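Local coordinates for protein mirolysin (Tannerella forsythia, PDB 6R7V) that probably cleaves proteins as a zinc-dependent metzincin peptidase of the pappalysin family, here as a zymogen kept latent by a cysteine switch, at residues H217-D222 and P236-Y241; G244-P249 and D268-A273. The protein carries 1 engineered substitution. All coordinates share one frame; numbering follows the deposited sequence.

Contact 1: residues H217-D222 and P236-Y241. With CA (calcium ion), chain B; ZN (zinc ion), chain D.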
# COMPACT_ATOMS: atom_id res chain seq x y z
N HIS A 217 -0.66 -2.25 -9.82
CA HIS A 217 -2.03 -2.12 -10.29
C HIS A 217 -2.44 -3.32 -11.10
O HIS A 217 -1.67 -3.78 -11.97
CB HIS A 217 -2.17 -0.86 -11.12
CG HIS A 217 -2.07 0.36 -10.28
ND1 HIS A 217 -1.55 1.52 -10.79
CD2 HIS A 217 -2.40 0.56 -8.99
CE1 HIS A 217 -1.60 2.40 -9.81
NE2 HIS A 217 -2.07 1.87 -8.69
N ILE A 218 -3.64 -3.83 -10.82
CA ILE A 218 -4.08 -5.11 -11.38
C ILE A 218 -4.17 -5.09 -12.93
O ILE A 218 -4.00 -6.12 -13.57
CB ILE A 218 -5.42 -5.51 -10.73
CG1 ILE A 218 -5.82 -6.93 -11.10
CG2 ILE A 218 -6.54 -4.50 -11.06
CD1 ILE A 218 -6.90 -7.51 -10.18
N TRP A 219 -4.44 -3.92 -13.51
CA TRP A 219 -4.58 -3.83 -14.97
C TRP A 219 -3.23 -3.63 -15.70
O TRP A 219 -3.22 -3.57 -16.94
CB TRP A 219 -5.56 -2.72 -15.36
CG TRP A 219 -5.05 -1.35 -15.12
CD1 TRP A 219 -4.42 -0.54 -16.01
CD2 TRP A 219 -5.09 -0.64 -13.88
NE1 TRP A 219 -4.04 0.64 -15.39
CE2 TRP A 219 -4.46 0.61 -14.09
CE3 TRP A 219 -5.66 -0.90 -12.62
CZ2 TRP A 219 -4.33 1.57 -13.07
CZ3 TRP A 219 -5.52 0.04 -11.62
CH2 TRP A 219 -4.89 1.28 -11.86
N GLY A 220 -2.12 -3.52 -14.97
CA GLY A 220 -0.82 -3.46 -15.62
C GLY A 220 -0.29 -2.11 -16.07
O GLY A 220 0.75 -2.07 -16.73
N ASP A 221 -0.97 -1.01 -15.69
CA ASP A 221 -0.54 0.35 -15.96
C ASP A 221 -0.16 0.51 -17.43
O ASP A 221 0.91 1.02 -17.74
CB ASP A 221 0.66 0.70 -15.05
CG ASP A 221 0.26 0.88 -13.60
OD1 ASP A 221 -0.71 1.61 -13.35
OD2 ASP A 221 0.91 0.27 -12.72
N ASP A 222 -1.04 0.05 -18.34
CA ASP A 222 -0.68 0.02 -19.75
C ASP A 222 -1.65 0.75 -20.63
O ASP A 222 -1.72 0.48 -21.84
CB ASP A 222 -0.59 -1.45 -20.17
CG ASP A 222 -1.82 -2.28 -19.82
OD1 ASP A 222 -2.86 -1.70 -19.44
OD2 ASP A 222 -1.74 -3.51 -19.91
N PRO A 236 -6.94 -11.99 -13.04
CA PRO A 236 -7.22 -12.03 -14.49
C PRO A 236 -6.59 -10.86 -15.24
O PRO A 236 -6.61 -9.74 -14.73
CB PRO A 236 -8.74 -11.92 -14.56
CG PRO A 236 -9.23 -12.46 -13.23
CD PRO A 236 -8.18 -12.03 -12.23
N ASN A 237 -6.06 -11.11 -16.45
CA ASN A 237 -5.52 -10.07 -17.31
C ASN A 237 -6.61 -9.04 -17.52
O ASN A 237 -7.77 -9.39 -17.78
CB ASN A 237 -5.06 -10.64 -18.64
CG ASN A 237 -4.22 -9.72 -19.48
OD1 ASN A 237 -4.02 -8.55 -19.17
ND2 ASN A 237 -3.71 -10.24 -20.58
N GLN A 238 -6.28 -7.79 -17.36
CA GLN A 238 -7.29 -6.74 -17.36
C GLN A 238 -6.84 -5.59 -18.24
O GLN A 238 -5.65 -5.28 -18.26
CB GLN A 238 -7.48 -6.30 -15.88
CG GLN A 238 -8.48 -5.17 -15.64
CD GLN A 238 -8.74 -4.92 -14.17
OE1 GLN A 238 -8.80 -5.83 -13.35
NE2 GLN A 238 -8.89 -3.67 -13.81
N GLY A 239 -7.77 -4.97 -18.98
CA GLY A 239 -7.44 -3.85 -19.87
C GLY A 239 -6.99 -2.62 -19.10
O GLY A 239 -5.79 -2.42 -18.87
N GLY A 240 -7.96 -1.81 -18.71
CA GLY A 240 -7.71 -0.59 -17.96
C GLY A 240 -8.23 -0.68 -16.54
O GLY A 240 -8.71 -1.75 -16.10
N TYR A 241 -8.09 0.38 -15.80
CA TYR A 241 -8.58 0.40 -14.44
C TYR A 241 -10.09 0.47 -14.42
O TYR A 241 -10.73 0.88 -15.39
CB TYR A 241 -8.00 1.59 -13.64
CG TYR A 241 -8.30 2.97 -14.22
CD1 TYR A 241 -7.32 3.68 -14.92
CD2 TYR A 241 -9.55 3.56 -14.06
CE1 TYR A 241 -7.60 4.94 -15.47
CE2 TYR A 241 -9.84 4.81 -14.61
CZ TYR A 241 -8.86 5.48 -15.34
OH TYR A 241 -9.12 6.73 -15.87
CA CA B . -3.92 -3.87 -19.10
ZN ZN D . -1.86 2.47 -6.76
O HOH W 1 -4.17 -8.97 -13.65
O HOH W 2 -3.53 -7.09 -16.19
O HOH W 3 -2.97 -6.05 -18.99
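Ile218, Trp219 and Asp222 carry 217-222 onto Gln238, Gly239, Gly240 and Tyr241. Just before them, His217 gives NE2 to the zinc ion, which His207, His211 and Cys6 also bind. Its other ring nitrogen, ND1, donates in the ring plane to the syn lone pair of Asp221 OD1 at 2.7 Å, fixing the imidazole's rotation. Ile218 lays its CG2 methyl against the Gln238 amide, 3.5 Å from OE1, while two waters link Ile218 O to Pro236 O and Gln238 N. The rotation of that amide is fixed, Gln238 NE2 donating to Gly240 O at 3.0 Å and to Asp268. Trp219 has CG between its backbone N and carbonyl carbon (chi1 71°), which slots the indole between His217 CB on one face and Tyr241 CB on the other. Tyr241 CB lies 3.4 Å from the centroid of the six-membered ring, and the phenol ring turns its edge to the indole, planes at 71°. Gly220 suits its turn by accepting a positive phi. Asp222 grips calcium with both carboxylate oxygens, joined by Trp219 O, Gln238 O, Gly239 O, Ser225 O and a water. The calcium site, probably structural, follows closely on His217, the third zinc histidine of the metzincin zinc-binding consensus.

Contact 2: residues G244-P249 and D268-A273; sequences GCPSFP and DYTYDA
Gly244 and Tyr271 meet twice, once through the backbone and once through the phenol ring. The hydrogen bond is Tyr271 N to Gly244 O, 2.9 Å and nearly straight at 172°. Beside it a water accepts from Gly244 N and donates to Tyr269 O (2.7 Å), spanning a gap of 4.4 Å from Gly244 N to Tyr269 O. The CH-pi contact sets Gly244 CA squarely over the Tyr271 ring, 3.5 Å from its centroid. Tyr271 CG is anti to its carbonyl carbon (chi1 -71°), bringing the ring under the glycine, whose CA has no side chain to fend it off and whose positive phi suits this residue. The pairing joins the very short parallel strands 243-244 and 269-270, only loosely bonded; 269-270 runs on from what is probably the metzincin Met-turn, with Met267 its methionine and Tyr269 the tyrosine two residues on. Tyr269 sends its ring toward the zinc ion, its hydroxyl hydrogen-bonded to Glu9. The apolar contact is Pro246 CD on the Thr270 methyl, CG2, at 3.7 Å; separately, Thr270 CB makes van der Waals contact with Gly244 O at 3.4 Å. The threonine uses both branches, since OG1 bonds to Phe263 O. Covalently, Cys245 is tied to Cys274, the residue following Ala273.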
# COMPACT_ATOMS: atom_id res chain seq x y z
N GLY A 244 -15.33 3.55 -9.47
CA GLY A 244 -16.68 3.46 -8.93
C GLY A 244 -17.00 2.10 -8.36
O GLY A 244 -16.17 1.50 -7.70
N CYS A 245 -18.24 1.65 -8.61
CA CYS A 245 -18.73 0.37 -8.11
C CYS A 245 -19.32 -0.46 -9.27
O CYS A 245 -20.55 -0.45 -9.49
CB CYS A 245 -19.77 0.63 -7.02
SG CYS A 245 -20.12 -0.79 -5.96
N PRO A 246 -18.47 -1.17 -10.04
CA PRO A 246 -18.98 -2.02 -11.12
C PRO A 246 -19.88 -3.14 -10.62
O PRO A 246 -19.95 -3.44 -9.42
CB PRO A 246 -17.70 -2.64 -11.72
CG PRO A 246 -16.61 -1.70 -11.35
CD PRO A 246 -16.99 -1.30 -9.94
N SER A 247 -20.57 -3.78 -11.56
CA SER A 247 -21.44 -4.89 -11.23
C SER A 247 -20.85 -6.19 -11.73
O SER A 247 -20.29 -6.25 -12.83
CB SER A 247 -22.84 -4.68 -11.81
OG SER A 247 -23.73 -5.67 -11.33
N PHE A 248 -20.91 -7.20 -10.91
CA PHE A 248 -20.37 -8.50 -11.28
C PHE A 248 -21.32 -9.27 -12.20
O PHE A 248 -22.52 -9.34 -11.89
CB PHE A 248 -20.09 -9.36 -10.04
CG PHE A 248 -19.61 -10.76 -10.37
CD1 PHE A 248 -18.27 -11.00 -10.65
CD2 PHE A 248 -20.50 -11.82 -10.43
CE1 PHE A 248 -17.83 -12.27 -11.00
CE2 PHE A 248 -20.05 -13.11 -10.76
CZ PHE A 248 -18.72 -13.32 -11.03
N PRO A 249 -20.81 -9.94 -13.25
CA PRO A 249 -19.42 -9.93 -13.74
C PRO A 249 -19.15 -8.76 -14.69
O PRO A 249 -20.07 -8.29 -15.40
CB PRO A 249 -19.31 -11.26 -14.49
CG PRO A 249 -20.70 -11.54 -15.01
CD PRO A 249 -21.67 -10.80 -14.09
N ASP A 268 -7.09 -2.35 -7.66
CA ASP A 268 -7.78 -1.65 -8.74
C ASP A 268 -8.02 -0.20 -8.26
O ASP A 268 -7.45 0.22 -7.24
CB ASP A 268 -9.09 -2.39 -9.16
CG ASP A 268 -9.48 -2.15 -10.63
OD1 ASP A 268 -9.14 -1.09 -11.17
OD2 ASP A 268 -10.11 -3.04 -11.22
N TYR A 269 -8.84 0.58 -9.00
CA TYR A 269 -9.14 1.98 -8.68
C TYR A 269 -10.58 2.19 -8.26
O TYR A 269 -11.08 3.31 -8.28
CB TYR A 269 -8.82 2.91 -9.87
CG TYR A 269 -7.39 3.38 -10.02
CD1 TYR A 269 -6.42 3.07 -9.06
CD2 TYR A 269 -7.02 4.19 -11.09
CE1 TYR A 269 -5.12 3.57 -9.16
CE2 TYR A 269 -5.72 4.68 -11.21
CZ TYR A 269 -4.78 4.38 -10.24
OH TYR A 269 -3.49 4.83 -10.39
N THR A 270 -11.26 1.11 -7.87
CA THR A 270 -12.65 1.17 -7.48
C THR A 270 -12.87 1.82 -6.09
O THR A 270 -11.91 2.00 -5.33
CB THR A 270 -13.24 -0.23 -7.52
OG1 THR A 270 -12.34 -1.12 -6.88
CG2 THR A 270 -13.49 -0.70 -8.95
N TYR A 271 -14.13 2.17 -5.78
CA TYR A 271 -14.50 2.75 -4.49
C TYR A 271 -14.16 1.82 -3.35
O TYR A 271 -14.26 0.61 -3.51
CB TYR A 271 -16.01 3.00 -4.42
CG TYR A 271 -16.56 4.12 -5.26
CD1 TYR A 271 -15.73 5.10 -5.81
CD2 TYR A 271 -17.93 4.25 -5.44
CE1 TYR A 271 -16.26 6.17 -6.54
CE2 TYR A 271 -18.47 5.32 -6.15
CZ TYR A 271 -17.63 6.26 -6.71
OH TYR A 271 -18.20 7.29 -7.43
N ASP A 272 -13.81 2.38 -2.19
CA ASP A 272 -13.46 1.56 -1.05
C ASP A 272 -14.46 0.47 -0.68
O ASP A 272 -14.06 -0.65 -0.33
CB ASP A 272 -13.32 2.43 0.18
CG ASP A 272 -12.09 3.32 0.26
OD1 ASP A 272 -11.48 3.60 -0.80
OD2 ASP A 272 -11.77 3.75 1.36
N ALA A 273 -15.76 0.80 -0.68
CA ALA A 273 -16.79 -0.15 -0.26
C ALA A 273 -17.02 -1.27 -1.30
O ALA A 273 -17.71 -2.24 -0.97
CB ALA A 273 -18.10 0.57 0.03
O HOH W 4 -13.21 4.93 -8.22

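How the contacts relate
From the N terminus, the chain first supplies Cys6 and Glu9, which reach the zinc region, and later helix 203-212 with two zinc histidines. Contact 1 then closes a 13-residue irregular loop that carries Ser225 and the second calcium site of Asp230, Ile232 and Thr235. Soon afterwards contact 2 closes an 18-residue loop, also without helix or strand. The two follow in series, neither enclosing the other, and the disulfide Cys226-Cys254 bonds one loop to the other. Tyr269 of contact 2 joins the sites: its ring packs against His217, Trp219 and Tyr241 of contact 1, connecting the calcium-bound loop with 269-270 beside the zinc ion.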